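PDB 2F4E: AtFKBP42 from Arabidopsis thaliana, which probably accelerates protein folding by cis-trans isomerisation of proline peptide bonds, modulates uptake of MRP substrates into the vacuole and regulates cell elongation and orientation. Local coordinates for residues Val51-Ile56 against Glu120-His125. Sequence-based numbering, arbitrary orientation.
Sequences VSKQII and ERALVH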
ATOM      1  N   VAL A  51      -9.237   1.159   5.862  1.00 41.73           N
ATOM      2  CA  VAL A  51      -7.796   0.957   5.805  1.00 36.97           C
ATOM      3  C   VAL A  51      -7.206   0.642   7.171  1.00 37.38           C
ATOM      4  O   VAL A  51      -7.507   1.314   8.153  1.00 36.39           O
ATOM      5  CB  VAL A  51      -7.067   2.204   5.250  1.00 39.01           C
ATOM      6  CG1 VAL A  51      -5.579   1.923   5.133  1.00 40.14           C
ATOM      7  CG2 VAL A  51      -7.623   2.595   3.897  1.00 35.87           C
ATOM      8  N   SER A  52      -6.369  -0.390   7.227  1.00 35.54           N
ATOM      9  CA  SER A  52      -5.704  -0.782   8.472  1.00 37.52           C
ATOM     10  C   SER A  52      -4.293  -1.272   8.159  1.00 37.27           C
ATOM     11  O   SER A  52      -4.008  -1.651   7.018  1.00 37.38           O
ATOM     12  CB  SER A  52      -6.519  -1.859   9.197  1.00 36.20           C
ATOM     13  OG  SER A  52      -6.673  -3.012   8.393  1.00 39.04           O
ATOM     14  N   LYS A  53      -3.418  -1.288   9.163  1.00 37.66           N
ATOM     15  CA  LYS A  53      -2.021  -1.671   8.932  1.00 36.94           C
ATOM     16  C   LYS A  53      -1.328  -2.473  10.030  1.00 36.94           C
ATOM     17  O   LYS A  53      -1.625  -2.339  11.211  1.00 40.03           O
ATOM     18  CB  LYS A  53      -1.187  -0.412   8.696  1.00 36.75           C
ATOM     19  CG  LYS A  53       0.295  -0.665   8.471  1.00 35.32           C
ATOM     20  CD  LYS A  53       1.100   0.623   8.329  1.00 36.46           C
ATOM     21  CE  LYS A  53       1.169   1.382   9.631  1.00 35.94           C
ATOM     22  NZ  LYS A  53       1.958   2.619   9.494  1.00 41.41           N
ATOM     23  N   GLN A  54      -0.374  -3.293   9.612  1.00 36.56           N
ATOM     24  CA  GLN A  54       0.451  -4.117  10.497  1.00 38.86           C
ATOM     25  C   GLN A  54       1.896  -3.847  10.076  1.00 40.23           C
ATOM     26  O   GLN A  54       2.252  -4.082   8.925  1.00 39.17           O
ATOM     27  CB  GLN A  54       0.179  -5.600  10.279  1.00 41.55           C
ATOM     28  CG  GLN A  54      -1.192  -6.107  10.637  1.00 43.24           C
ATOM     29  CD  GLN A  54      -1.276  -7.621  10.488  1.00 45.38           C
ATOM     30  OE1 GLN A  54      -1.163  -8.162   9.389  1.00 44.07           O
ATOM     31  NE2 GLN A  54      -1.457  -8.309  11.602  1.00 46.62           N
ATOM     32  N   ILE A  55       2.728  -3.385  11.000  1.00 39.72           N
ATOM     33  CA  ILE A  55       4.122  -3.091  10.683  1.00 41.01           C
ATOM     34  C   ILE A  55       5.005  -4.331  10.763  1.00 43.44           C
ATOM     35  O   ILE A  55       4.964  -5.084  11.736  1.00 44.69           O
ATOM     36  CB  ILE A  55       4.688  -2.001  11.627  1.00 39.85           C
ATOM     37  CG1 ILE A  55       3.969  -0.678  11.366  1.00 40.68           C
ATOM     38  CG2 ILE A  55       6.173  -1.841  11.415  1.00 39.57           C
ATOM     39  CD1 ILE A  55       4.339   0.432  12.350  1.00 44.17           C
ATOM     40  N   ILE A  56       5.802  -4.533   9.721  1.00 43.86           N
ATOM     41  CA  ILE A  56       6.707  -5.676   9.640  1.00 43.66           C
ATOM     42  C   ILE A  56       8.082  -5.255  10.143  1.00 46.02           C
ATOM     43  O   ILE A  56       8.699  -5.930  10.970  1.00 45.86           O
ATOM     44  CB  ILE A  56       6.857  -6.152   8.175  1.00 42.48           C
ATOM     45  CG1 ILE A  56       5.541  -6.755   7.689  1.00 40.47           C
ATOM     46  CG2 ILE A  56       8.038  -7.129   8.050  1.00 40.78           C
ATOM     47  CD1 ILE A  56       5.584  -7.270   6.261  1.00 37.55           C
ATOM     48  N   GLU A 120      10.313   1.758   6.249  1.00 35.53           N
ATOM     49  CA  GLU A 120       9.358   0.885   6.910  1.00 36.71           C
ATOM     50  C   GLU A 120       8.746  -0.108   5.925  1.00 36.71           C
ATOM     51  O   GLU A 120       8.583   0.177   4.739  1.00 34.46           O
ATOM     52  CB  GLU A 120       8.241   1.701   7.558  1.00 36.48           C
ATOM     53  CG  GLU A 120       7.309   0.881   8.403  1.00 37.53           C
ATOM     54  CD  GLU A 120       6.225   1.706   9.062  1.00 43.48           C
ATOM     55  OE1 GLU A 120       6.556   2.720   9.733  1.00 42.98           O
ATOM     56  OE2 GLU A 120       5.045   1.323   8.906  1.00 43.16           O
ATOM     57  N   ARG A 121       8.403  -1.279   6.438  1.00 35.76           N
ATOM     58  CA  ARG A 121       7.798  -2.325   5.634  1.00 37.04           C
ATOM     59  C   ARG A 121       6.557  -2.772   6.397  1.00 36.68           C
ATOM     60  O   ARG A 121       6.650  -3.116   7.573  1.00 39.09           O
ATOM     61  CB  ARG A 121       8.786  -3.476   5.483  1.00 38.63           C
ATOM     62  CG  ARG A 121       8.440  -4.473   4.404  1.00 44.63           C
ATOM     63  CD  ARG A 121       9.710  -5.192   3.958  1.00 49.93           C
ATOM     64  NE  ARG A 121       9.460  -6.130   2.863  1.00 52.51           N
ATOM     65  CZ  ARG A 121      10.416  -6.715   2.137  1.00 56.40           C
ATOM     66  NH1 ARG A 121      11.698  -6.450   2.377  1.00 56.18           N
ATOM     67  NH2 ARG A 121      10.095  -7.610   1.203  1.00 54.84           N
ATOM     68  N   ALA A 122       5.401  -2.752   5.741  1.00 33.39           N
ATOM     69  CA  ALA A 122       4.168  -3.138   6.407  1.00 31.74           C
ATOM     70  C   ALA A 122       3.125  -3.741   5.497  1.00 32.75           C
ATOM     71  O   ALA A 122       3.237  -3.693   4.273  1.00 31.41           O
ATOM     72  CB  ALA A 122       3.569  -1.939   7.106  1.00 33.04           C
ATOM     73  N   LEU A 123       2.108  -4.322   6.120  1.00 29.39           N
ATOM     74  CA  LEU A 123       0.993  -4.912   5.395  1.00 27.72           C
ATOM     75  C   LEU A 123      -0.131  -3.893   5.445  1.00 28.83           C
ATOM     76  O   LEU A 123      -0.384  -3.294   6.491  1.00 28.97           O
ATOM     77  CB  LEU A 123       0.535  -6.198   6.069  1.00 28.75           C
ATOM     78  CG  LEU A 123       1.494  -7.391   6.086  1.00 31.66           C
ATOM     79  CD1 LEU A 123       0.779  -8.593   6.729  1.00 30.80           C
ATOM     80  CD2 LEU A 123       1.949  -7.732   4.657  1.00 28.74           C
ATOM     81  N   VAL A 124      -0.789  -3.669   4.317  1.00 26.67           N
ATOM     82  CA  VAL A 124      -1.875  -2.710   4.288  1.00 25.91           C
ATOM     83  C   VAL A 124      -3.137  -3.371   3.755  1.00 29.95           C
ATOM     84  O   VAL A 124      -3.186  -3.855   2.615  1.00 28.87           O
ATOM     85  CB  VAL A 124      -1.526  -1.466   3.423  1.00 28.08           C
ATOM     86  CG1 VAL A 124      -2.600  -0.415   3.588  1.00 19.04           C
ATOM     87  CG2 VAL A 124      -0.173  -0.906   3.811  1.00 25.58           C
ATOM     88  N   HIS A 125      -4.152  -3.381   4.608  1.00 27.21           N
ATOM     89  CA  HIS A 125      -5.439  -3.969   4.297  1.00 28.23           C
ATOM     90  C   HIS A 125      -6.340  -2.871   3.802  1.00 31.46           C
ATOM     91  O   HIS A 125      -6.668  -1.940   4.534  1.00 30.98           O
ATOM     92  CB  HIS A 125      -6.001  -4.624   5.552  1.00 30.60           C
ATOM     93  CG  HIS A 125      -5.100  -5.662   6.122  1.00 29.35           C
ATOM     94  ND1 HIS A 125      -5.059  -6.961   5.648  1.00 30.38           N
ATOM     95  CD2 HIS A 125      -4.161  -5.597   7.093  1.00 31.93           C
ATOM     96  CE1 HIS A 125      -4.146  -7.638   6.303  1.00 31.74           C
ATOM     97  NE2 HIS A 125      -3.580  -6.833   7.193  1.00 30.61           N
TER
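Lys53 and Glu120 both set CG opposite the backbone N, and a bend at chi3 (69°) in the lysine brings NZ to Glu120 OE2 from the opposite direction. The Lys53 NZ to Glu120 OE2 salt bridge, 3.4 Å long, is weak as a hydrogen bond; Lys53 NZ also bonds Ser115 OG. Along the way Lys53 CD passes Ala122 CB at 3.8 Å, while Ile55 CG1 and CD1 border the same carboxylate oxygen. With Lys53 replaced by an alanine, the buried Glu120 carboxylate is likely to lose this counter-charge and Ala122 CB its aliphatic neighbour. The strands 51-55 and 121-125 run antiparallel, their axes at 156°, within the curled antiparallel sheet of the FKBP fold, where strand 149-158 flanks 121-126 on its other edge. Ser52-His125 and Gln54-Leu123 are hydrogen-bonded pairs, each with two backbone bonds; the shortest of the four is Leu123 N to Gln54 O, 2.8 Å. Beyond them, Ile56 N donates to Arg121 O at 2.7 Å. On the face carrying Ser52, Gln54, Leu123 and His125, Gln54 OE1 lies 3.3 Å from Leu123 CD1. Gln54 OE1 is also in the plane of the His125 ring, at its edge, 3.5 Å from His125 NE2 and not counted as a hydrogen bond; amide and ring planes are 55° apart. Gln54 NE2 donates to Ser42 O and Val40 O, and His125 ND1 pairs with Lys79 NZ. Nearby, Ser52 OG meets His125 CB at 3.3 Å.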